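Local coordinates for five-membered-cyclitol-phosphate synthase (Streptomyces citricolor, PDB 6K96), which belongs to the myo-inositol-1-phosphate synthase family, binds NAD at a dinucleotide-binding domain and assembles from four copies of the chain, at residues Thr190-His194 with Ser211-Asn215; Ala309-Phe315 with Leu348-Thr352; Ala268-Ile272 with Ser283-Lys287. All blocks are in the same frame, centred on the assembly; numbering follows the deposited sequence.

Contact 1: Thr190-His194 with Ser211-Asn215; sequences TSVVH and SYQLN
Three side-chain hydrogen bonds join the start of the helix to the strand, and two of them grip the imidazole of His194. Its ND1 accepts from Gln213 NE2 at 2.8 Å, the amide nitrogen lying in the ring plane, while His194 NE2 gives a bond to Ser211 OG at 2.6 Å that is bent and tilted out of the ring plane. Partners at both nitrogens fix the rotation of the ring. Having CG anti to the backbone N (chi1 -167°) carries the imidazole across to the strand. The Gln213 amide is turned 53° against it, and its OE1 accepts from Lys236, so both ends of the amide are used; Ser211 OG is also hydrogen-bonded to the carbonyl O of Asn271.

One turn earlier, Thr190 OG1 donates to Asn215 OD1 at 2.9 Å from almost straight beyond the carbonyl oxygen.

Van der Waals contact fills in between. Thr190 CG2 lies 3.1 Å from Gln213 OE1, the two side chains meeting at a slant, and Gln213 CB packs against His194 ND1 at 3.4 Å.

Tyr212 and Leu214 point away from the helix and meet Leu216 of a second subunit. Helix 190-203 packs on the mixed sheet through its next strand, 207-217, an antiparallel alpha/beta pairing (161° between directions) joined here through a buried polar network.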
loop_
_atom_site.group_PDB
_atom_site.type_symbol
_atom_site.label_atom_id
_atom_site.label_comp_id
_atom_site.label_asym_id
_atom_site.label_seq_id
_atom_site.Cartn_x
_atom_site.Cartn_y
_atom_site.Cartn_z
ATOM N N THR B 190 6.532 -4.250 14.797
ATOM C CA THR B 190 5.518 -3.298 14.333
ATOM C C THR B 190 5.752 -1.953 15.003
ATOM O O THR B 190 5.670 -0.891 14.297
ATOM C CB THR B 190 4.152 -3.894 14.660
ATOM O OG1 THR B 190 4.165 -5.273 14.279
ATOM C CG2 THR B 190 3.051 -3.133 13.972
ATOM N N SER B 191 5.957 -1.998 16.336
ATOM C CA SER B 191 5.829 -0.818 17.217
ATOM C C SER B 191 7.067 0.079 17.053
ATOM O O SER B 191 6.927 1.331 17.100
ATOM C CB SER B 191 5.519 -1.238 18.664
ATOM O OG SER B 191 4.077 -1.240 18.930
ATOM N N VAL B 192 8.251 -0.500 16.859
ATOM C CA VAL B 192 9.452 0.334 16.602
ATOM C C VAL B 192 9.276 1.024 15.245
ATOM O O VAL B 192 9.621 2.192 15.173
ATOM C CB VAL B 192 10.759 -0.471 16.700
ATOM C CG1 VAL B 192 10.929 -1.483 15.549
ATOM C CG2 VAL B 192 11.941 0.484 16.738
ATOM N N VAL B 193 8.692 0.388 14.239
ATOM C CA VAL B 193 8.417 1.090 12.952
ATOM C C VAL B 193 7.403 2.196 13.188
ATOM O O VAL B 193 7.632 3.288 12.756
ATOM C CB VAL B 193 7.910 0.204 11.803
ATOM C CG1 VAL B 193 7.663 1.049 10.565
ATOM C CG2 VAL B 193 8.843 -0.936 11.495
ATOM N N HIS B 194 6.270 1.903 13.812
ATOM C CA HIS B 194 5.220 2.941 14.005
ATOM C C HIS B 194 5.824 4.138 14.750
ATOM O O HIS B 194 5.623 5.300 14.345
ATOM C CB HIS B 194 4.025 2.344 14.739
ATOM C CG HIS B 194 2.815 3.201 14.705
ATOM N ND1 HIS B 194 1.598 2.709 15.055
ATOM C CD2 HIS B 194 2.612 4.464 14.291
ATOM C CE1 HIS B 194 0.689 3.645 14.870
ATOM N NE2 HIS B 194 1.279 4.721 14.405
ATOM N N SER B 211 -3.680 8.303 13.707
ATOM C CA SER B 211 -2.875 7.131 13.269
ATOM C C SER B 211 -3.580 5.848 13.713
ATOM O O SER B 211 -4.345 5.929 14.587
ATOM C CB SER B 211 -1.400 7.238 13.675
ATOM O OG SER B 211 -0.641 6.105 13.254
ATOM N N TYR B 212 -3.428 4.761 12.989
ATOM C CA TYR B 212 -3.792 3.405 13.438
ATOM C C TYR B 212 -2.687 2.453 13.031
ATOM O O TYR B 212 -1.947 2.683 12.056
ATOM C CB TYR B 212 -5.184 2.934 12.975
ATOM C CG TYR B 212 -5.490 3.001 11.502
ATOM C CD1 TYR B 212 -5.100 1.974 10.674
ATOM C CD2 TYR B 212 -6.167 4.078 10.938
ATOM C CE1 TYR B 212 -5.332 2.009 9.300
ATOM C CE2 TYR B 212 -6.402 4.136 9.575
ATOM C CZ TYR B 212 -5.989 3.094 8.751
ATOM O OH TYR B 212 -6.191 3.104 7.405
ATOM N N GLN B 213 -2.621 1.392 13.809
ATOM C CA GLN B 213 -1.746 0.220 13.634
ATOM C C GLN B 213 -2.670 -0.983 13.775
ATOM O O GLN B 213 -3.372 -1.010 14.767
ATOM C CB GLN B 213 -0.693 0.267 14.735
ATOM C CG GLN B 213 0.024 -1.053 14.975
ATOM C CD GLN B 213 1.117 -1.000 16.018
ATOM O OE1 GLN B 213 1.564 -2.054 16.475
ATOM N NE2 GLN B 213 1.582 0.204 16.369
ATOM N N LEU B 214 -2.701 -1.901 12.813
ATOM C CA LEU B 214 -3.348 -3.210 13.037
ATOM C C LEU B 214 -2.424 -4.321 12.597
ATOM O O LEU B 214 -1.689 -4.054 11.682
ATOM C CB LEU B 214 -4.716 -3.267 12.363
ATOM C CG LEU B 214 -4.827 -2.755 10.931
ATOM C CD1 LEU B 214 -5.083 -3.932 10.008
ATOM C CD2 LEU B 214 -6.020 -1.792 10.869
ATOM N N ASN B 215 -2.494 -5.478 13.268
ATOM C CA ASN B 215 -1.637 -6.682 13.072
ATOM C C ASN B 215 -2.543 -7.877 12.723
ATOM O O ASN B 215 -3.745 -7.851 13.043
ATOM C CB ASN B 215 -0.732 -6.951 14.269
ATOM C CG ASN B 215 0.099 -5.747 14.666
ATOM O OD1 ASN B 215 1.301 -5.660 14.347
ATOM N ND2 ASN B 215 -0.530 -4.791 15.337
#

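Contact 2: Ala309-Phe315 with Leu348-Thr352; sequences AARRVGF and LDAVT
Val313 meets Val351 with a near-eclipsed first torsion: its chi1 of 133° leaves neither methyl in a staggered position, an unfavourable torsion for a valine. Both methyls nevertheless bear on one carbon, Val351 CG1, which lies 3.5 Å from Val313 CG2 and 3.9 Å from Val313 CG1, the two side chains meeting at a slant. Phe315 bends back over the same valine, so that Val313 CG1 sits above one face of its ring, offset toward the rim, while Phe315 CZ comes to 4.4 Å from Val351 CG2. The fold-back follows a Schellman motif that ends the helix: Gly314 takes positive phi as the C-prime residue, Phe315 N bonds to Ala310 O at 2.8 Å, and the bond from Gly314 N to Arg311 O is weak. Phe315 and Val351 are exposed and also touch a crystal neighbour.

Deeper in, Leu348 does the touching with a single branch. With CG anti to the backbone N (chi1 178°), it sends CD1 to the small alanines, 4.1 Å from Ala309 CB and 3.9 Å from Ala310 N. Thr352 turns its hydroxyl back onto its own helix, where OG1 donates to Leu348 O at 3.0 Å; the same oxygen also lies against Val313 CG2. The contact between the helices is thus largely apolar.

The two segment axes run 45° apart. Around them, Arg312 forms a salt bridge with Glu126, Arg311 bonds to the carbonyl of Lys151, and Ala310 rests on Pro178; these partners lie just before strands 127-130, 153-156 and 179-180, which places the end of helix 292-313 by the leading ends of the parallel sheet, with helix 338-353 beside it.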
loop_
_atom_site.group_PDB
_atom_site.type_symbol
_atom_site.label_atom_id
_atom_site.label_comp_id
_atom_site.label_asym_id
_atom_site.label_seq_id
_atom_site.Cartn_x
_atom_site.Cartn_y
_atom_site.Cartn_z
ATOM N N ALA B 309 27.654 -17.344 28.075
ATOM C CA ALA B 309 29.012 -16.763 28.222
ATOM C C ALA B 309 29.176 -16.194 29.634
ATOM O O ALA B 309 30.233 -16.358 30.213
ATOM C CB ALA B 309 29.272 -15.713 27.180
ATOM N N ALA B 310 28.106 -15.632 30.184
ATOM C CA ALA B 310 28.054 -15.026 31.536
ATOM C C ALA B 310 28.182 -16.116 32.601
ATOM O O ALA B 310 28.985 -15.949 33.520
ATOM C CB ALA B 310 26.781 -14.238 31.698
ATOM N N ARG B 311 27.479 -17.227 32.447
ATOM C CA ARG B 311 27.619 -18.388 33.367
ATOM C C ARG B 311 29.051 -18.969 33.306
ATOM O O ARG B 311 29.579 -19.362 34.367
ATOM C CB ARG B 311 26.535 -19.428 33.066
ATOM C CG ARG B 311 26.541 -20.595 34.034
ATOM C CD ARG B 311 25.410 -21.544 33.708
ATOM N NE ARG B 311 25.466 -22.744 34.531
ATOM C CZ ARG B 311 26.114 -23.853 34.208
ATOM N NH1 ARG B 311 26.783 -23.970 33.073
ATOM N NH2 ARG B 311 26.104 -24.860 35.041
ATOM N N ARG B 312 29.648 -19.063 32.115
ATOM C CA ARG B 312 31.058 -19.545 31.909
ATOM C C ARG B 312 32.020 -18.615 32.660
ATOM O O ARG B 312 32.957 -19.124 33.262
ATOM C CB ARG B 312 31.508 -19.596 30.438
ATOM C CG ARG B 312 30.612 -20.350 29.465
ATOM C CD ARG B 312 31.336 -21.447 28.708
ATOM N NE ARG B 312 30.373 -22.180 27.912
ATOM C CZ ARG B 312 30.041 -21.905 26.647
ATOM N NH1 ARG B 312 29.120 -22.649 26.042
ATOM N NH2 ARG B 312 30.613 -20.891 26.003
ATOM N N VAL B 313 31.725 -17.319 32.705
ATOM C CA VAL B 313 32.583 -16.278 33.341
ATOM C C VAL B 313 32.064 -15.913 34.754
ATOM O O VAL B 313 32.705 -15.062 35.418
ATOM C CB VAL B 313 32.684 -15.108 32.344
ATOM C CG1 VAL B 313 32.463 -13.727 32.945
ATOM C CG2 VAL B 313 34.010 -15.177 31.624
ATOM N N GLY B 314 30.970 -16.547 35.214
ATOM C CA GLY B 314 30.416 -16.390 36.578
ATOM C C GLY B 314 29.784 -15.024 36.849
ATOM O O GLY B 314 29.713 -14.621 38.021
ATOM N N PHE B 315 29.331 -14.320 35.813
ATOM C CA PHE B 315 28.529 -13.072 35.920
ATOM C C PHE B 315 27.043 -13.435 36.082
ATOM O O PHE B 315 26.277 -13.524 35.093
ATOM C CB PHE B 315 28.769 -12.223 34.672
ATOM C CG PHE B 315 30.096 -11.509 34.627
ATOM C CD1 PHE B 315 31.186 -11.973 35.355
ATOM C CD2 PHE B 315 30.247 -10.358 33.859
ATOM C CE1 PHE B 315 32.387 -11.286 35.331
ATOM C CE2 PHE B 315 31.453 -9.671 33.842
ATOM C CZ PHE B 315 32.514 -10.134 34.587
ATOM N N LEU B 348 32.087 -8.518 28.502
ATOM C CA LEU B 348 31.709 -9.953 28.490
ATOM C C LEU B 348 32.601 -10.712 27.514
ATOM O O LEU B 348 33.048 -11.835 27.854
ATOM C CB LEU B 348 30.241 -10.114 28.088
ATOM C CG LEU B 348 29.747 -11.552 27.997
ATOM C CD1 LEU B 348 30.033 -12.306 29.295
ATOM C CD2 LEU B 348 28.262 -11.559 27.675
ATOM N N ASP B 349 32.808 -10.132 26.327
ATOM C CA ASP B 349 33.635 -10.715 25.240
ATOM C C ASP B 349 35.092 -10.804 25.723
ATOM O O ASP B 349 35.758 -11.853 25.504
ATOM C CB ASP B 349 33.512 -9.877 23.959
ATOM C CG ASP B 349 32.245 -10.111 23.139
ATOM O OD1 ASP B 349 31.718 -11.251 23.170
ATOM O OD2 ASP B 349 31.778 -9.137 22.484
ATOM N N ALA B 350 35.572 -9.723 26.339
ATOM C CA ALA B 350 36.998 -9.516 26.654
ATOM C C ALA B 350 37.379 -10.337 27.902
ATOM O O ALA B 350 38.576 -10.723 28.025
ATOM C CB ALA B 350 37.286 -8.034 26.798
ATOM N N VAL B 351 36.438 -10.622 28.799
ATOM C CA VAL B 351 36.801 -11.427 29.997
ATOM C C VAL B 351 36.927 -12.853 29.488
ATOM O O VAL B 351 37.917 -13.498 29.760
ATOM C CB VAL B 351 35.820 -11.280 31.176
ATOM C CG1 VAL B 351 36.044 -12.349 32.219
ATOM C CG2 VAL B 351 35.918 -9.908 31.823
ATOM N N THR B 352 35.963 -13.269 28.689
ATOM C CA THR B 352 35.941 -14.610 28.045
ATOM C C THR B 352 37.314 -14.858 27.411
ATOM O O THR B 352 37.831 -15.976 27.537
ATOM C CB THR B 352 34.811 -14.696 27.003
ATOM O OG1 THR B 352 33.552 -14.748 27.707
ATOM C CG2 THR B 352 34.994 -15.860 26.048
#

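Contact 3: Ala268-Ile272 with Ser283-Lys287; sequences AMLNI and SIDLK
Ala268 begins the pairing through its carbonyl O, which receives a CA-H...O contact from Lys287 CA at 3.5 Å. Met269 stands opposite Lys287 in a non-hydrogen-bonded pair, and its bent side chain leads off to Met269 of a second subunit. Leu270 and Leu286 form a hydrogen-bonded pair, with N to O distances of 3.0 Å from Leu270 N to Leu286 O and from Leu286 N to Leu270 O. With CG between the backbone N and the carbonyl carbon (chi1 71°), Leu270 lays CG against Leu286 CB at 3.8 Å. Asn271 and Asp285 run side by side; Asn271 ND2 donates in its own amide plane to Asp285 OD1 at 2.6 Å, reaching that oxygen from above the carboxylate plane, and also bonds to Glu273. Ile272 closes the segment with a second hydrogen-bonded pair, to Ile284, their CB atoms 4.3 Å apart.

Lys287 of the second subunit forms a salt bridge with Asp285 OD1, and strand 281-291 pairs with a strand of a third subunit. The face of Leu270, Ile272, Ile284 and Leu286 is aliphatic and turned to helix 190-203, whereas the other, with Met269, Asn271, Asp285 and Lys287, meets the second subunit, whose lysine would favour an ionised Asp285.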
loop_
_atom_site.group_PDB
_atom_site.type_symbol
_atom_site.label_atom_id
_atom_site.label_comp_id
_atom_site.label_asym_id
_atom_site.label_seq_id
_atom_site.Cartn_x
_atom_site.Cartn_y
_atom_site.Cartn_z
ATOM N N ALA B 268 1.480 -6.182 9.474
ATOM C CA ALA B 268 1.158 -4.928 10.155
ATOM C C ALA B 268 0.724 -3.923 9.099
ATOM O O ALA B 268 1.178 -4.034 8.047
ATOM C CB ALA B 268 2.379 -4.456 10.831
ATOM N N MET B 269 -0.255 -3.089 9.353
ATOM C CA MET B 269 -0.700 -2.075 8.389
ATOM C C MET B 269 -0.766 -0.815 9.204
ATOM O O MET B 269 -1.263 -0.902 10.344
ATOM C CB MET B 269 -2.054 -2.394 7.763
ATOM C CG MET B 269 -1.913 -2.992 6.397
ATOM S SD MET B 269 -2.797 -4.570 6.245
ATOM C CE MET B 269 -4.410 -4.168 6.895
ATOM N N LEU B 270 -0.157 0.269 8.746
ATOM C CA LEU B 270 -0.298 1.477 9.569
ATOM C C LEU B 270 -0.634 2.658 8.674
ATOM O O LEU B 270 -0.551 2.527 7.440
ATOM C CB LEU B 270 0.878 1.618 10.540
ATOM C CG LEU B 270 2.228 1.968 9.978
ATOM C CD1 LEU B 270 2.240 3.459 9.661
ATOM C CD2 LEU B 270 3.352 1.575 10.953
ATOM N N ASN B 271 -1.309 3.606 9.306
ATOM C CA ASN B 271 -1.764 4.882 8.715
ATOM C C ASN B 271 -1.323 5.984 9.663
ATOM O O ASN B 271 -1.501 5.803 10.880
ATOM C CB ASN B 271 -3.276 4.967 8.535
ATOM C CG ASN B 271 -3.645 6.229 7.795
ATOM O OD1 ASN B 271 -4.200 7.159 8.368
ATOM N ND2 ASN B 271 -3.238 6.310 6.539
ATOM N N ILE B 272 -0.720 7.030 9.117
ATOM C CA ILE B 272 -0.397 8.275 9.861
ATOM C C ILE B 272 -0.876 9.431 9.021
ATOM O O ILE B 272 -0.633 9.397 7.860
ATOM C CB ILE B 272 1.092 8.425 10.195
ATOM C CG1 ILE B 272 1.605 7.275 11.056
ATOM C CG2 ILE B 272 1.320 9.799 10.811
ATOM C CD1 ILE B 272 3.053 7.028 10.865
ATOM N N SER B 283 0.313 12.346 4.427
ATOM C CA SER B 283 -0.286 10.989 4.580
ATOM C C SER B 283 0.784 9.883 4.515
ATOM O O SER B 283 1.648 10.027 3.677
ATOM C CB SER B 283 -1.342 10.806 3.548
ATOM O OG SER B 283 -2.417 11.667 3.876
ATOM N N ILE B 284 0.753 8.865 5.393
ATOM C CA ILE B 284 1.636 7.671 5.308
ATOM C C ILE B 284 0.780 6.406 5.418
ATOM O O ILE B 284 -0.028 6.298 6.313
ATOM C CB ILE B 284 2.778 7.727 6.343
ATOM C CG1 ILE B 284 3.599 9.012 6.157
ATOM C CG2 ILE B 284 3.702 6.512 6.288
ATOM C CD1 ILE B 284 4.849 9.070 7.004
ATOM N N ASP B 285 0.968 5.477 4.493
ATOM C CA ASP B 285 0.344 4.144 4.488
ATOM C C ASP B 285 1.516 3.184 4.472
ATOM O O ASP B 285 2.400 3.427 3.702
ATOM C CB ASP B 285 -0.622 4.046 3.309
ATOM C CG ASP B 285 -1.944 4.753 3.591
ATOM O OD1 ASP B 285 -2.507 4.542 4.746
ATOM O OD2 ASP B 285 -2.412 5.536 2.718
ATOM N N LEU B 286 1.574 2.194 5.345
ATOM C CA LEU B 286 2.712 1.252 5.378
ATOM C C LEU B 286 2.161 -0.183 5.538
ATOM O O LEU B 286 1.115 -0.331 6.110
ATOM C CB LEU B 286 3.696 1.661 6.476
ATOM C CG LEU B 286 4.871 0.714 6.660
ATOM C CD1 LEU B 286 6.090 1.456 7.211
ATOM C CD2 LEU B 286 4.568 -0.448 7.570
ATOM N N LYS B 287 2.767 -1.175 4.860
ATOM C CA LYS B 287 2.580 -2.606 5.164
ATOM C C LYS B 287 3.921 -3.198 5.588
ATOM O O LYS B 287 4.896 -2.839 4.963
ATOM C CB LYS B 287 2.007 -3.338 3.968
ATOM C CG LYS B 287 1.881 -4.817 4.252
ATOM C CD LYS B 287 1.180 -5.570 3.201
ATOM C CE LYS B 287 1.273 -7.059 3.487
ATOM N NZ LYS B 287 0.918 -7.856 2.289
HETATM O O HOH W 1 -2.686 2.278 5.620
#

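From the N terminus, the chain first builds the parallel sheet, then enters helix 190-203. Contact 1 closes a loop of 16 residues, the rest of that helix and the start of strand 207-217; contact 3 closes the hairpin of strands 265-275 and 281-291 across ten. Strand 281-291 leads directly into helix 292-313, whose far end contact 2 joins to helix 338-353 over 32 residues. The three lie in series, none nested or crossed. Contacts 1 and 3 touch, since strands 207-217 and 265-275 are neighbours in one sheet, and both reach the third subunit. Contact 2 lies on the opposite side of the chain's centre, with nearest atoms about 23 Å from contact 1.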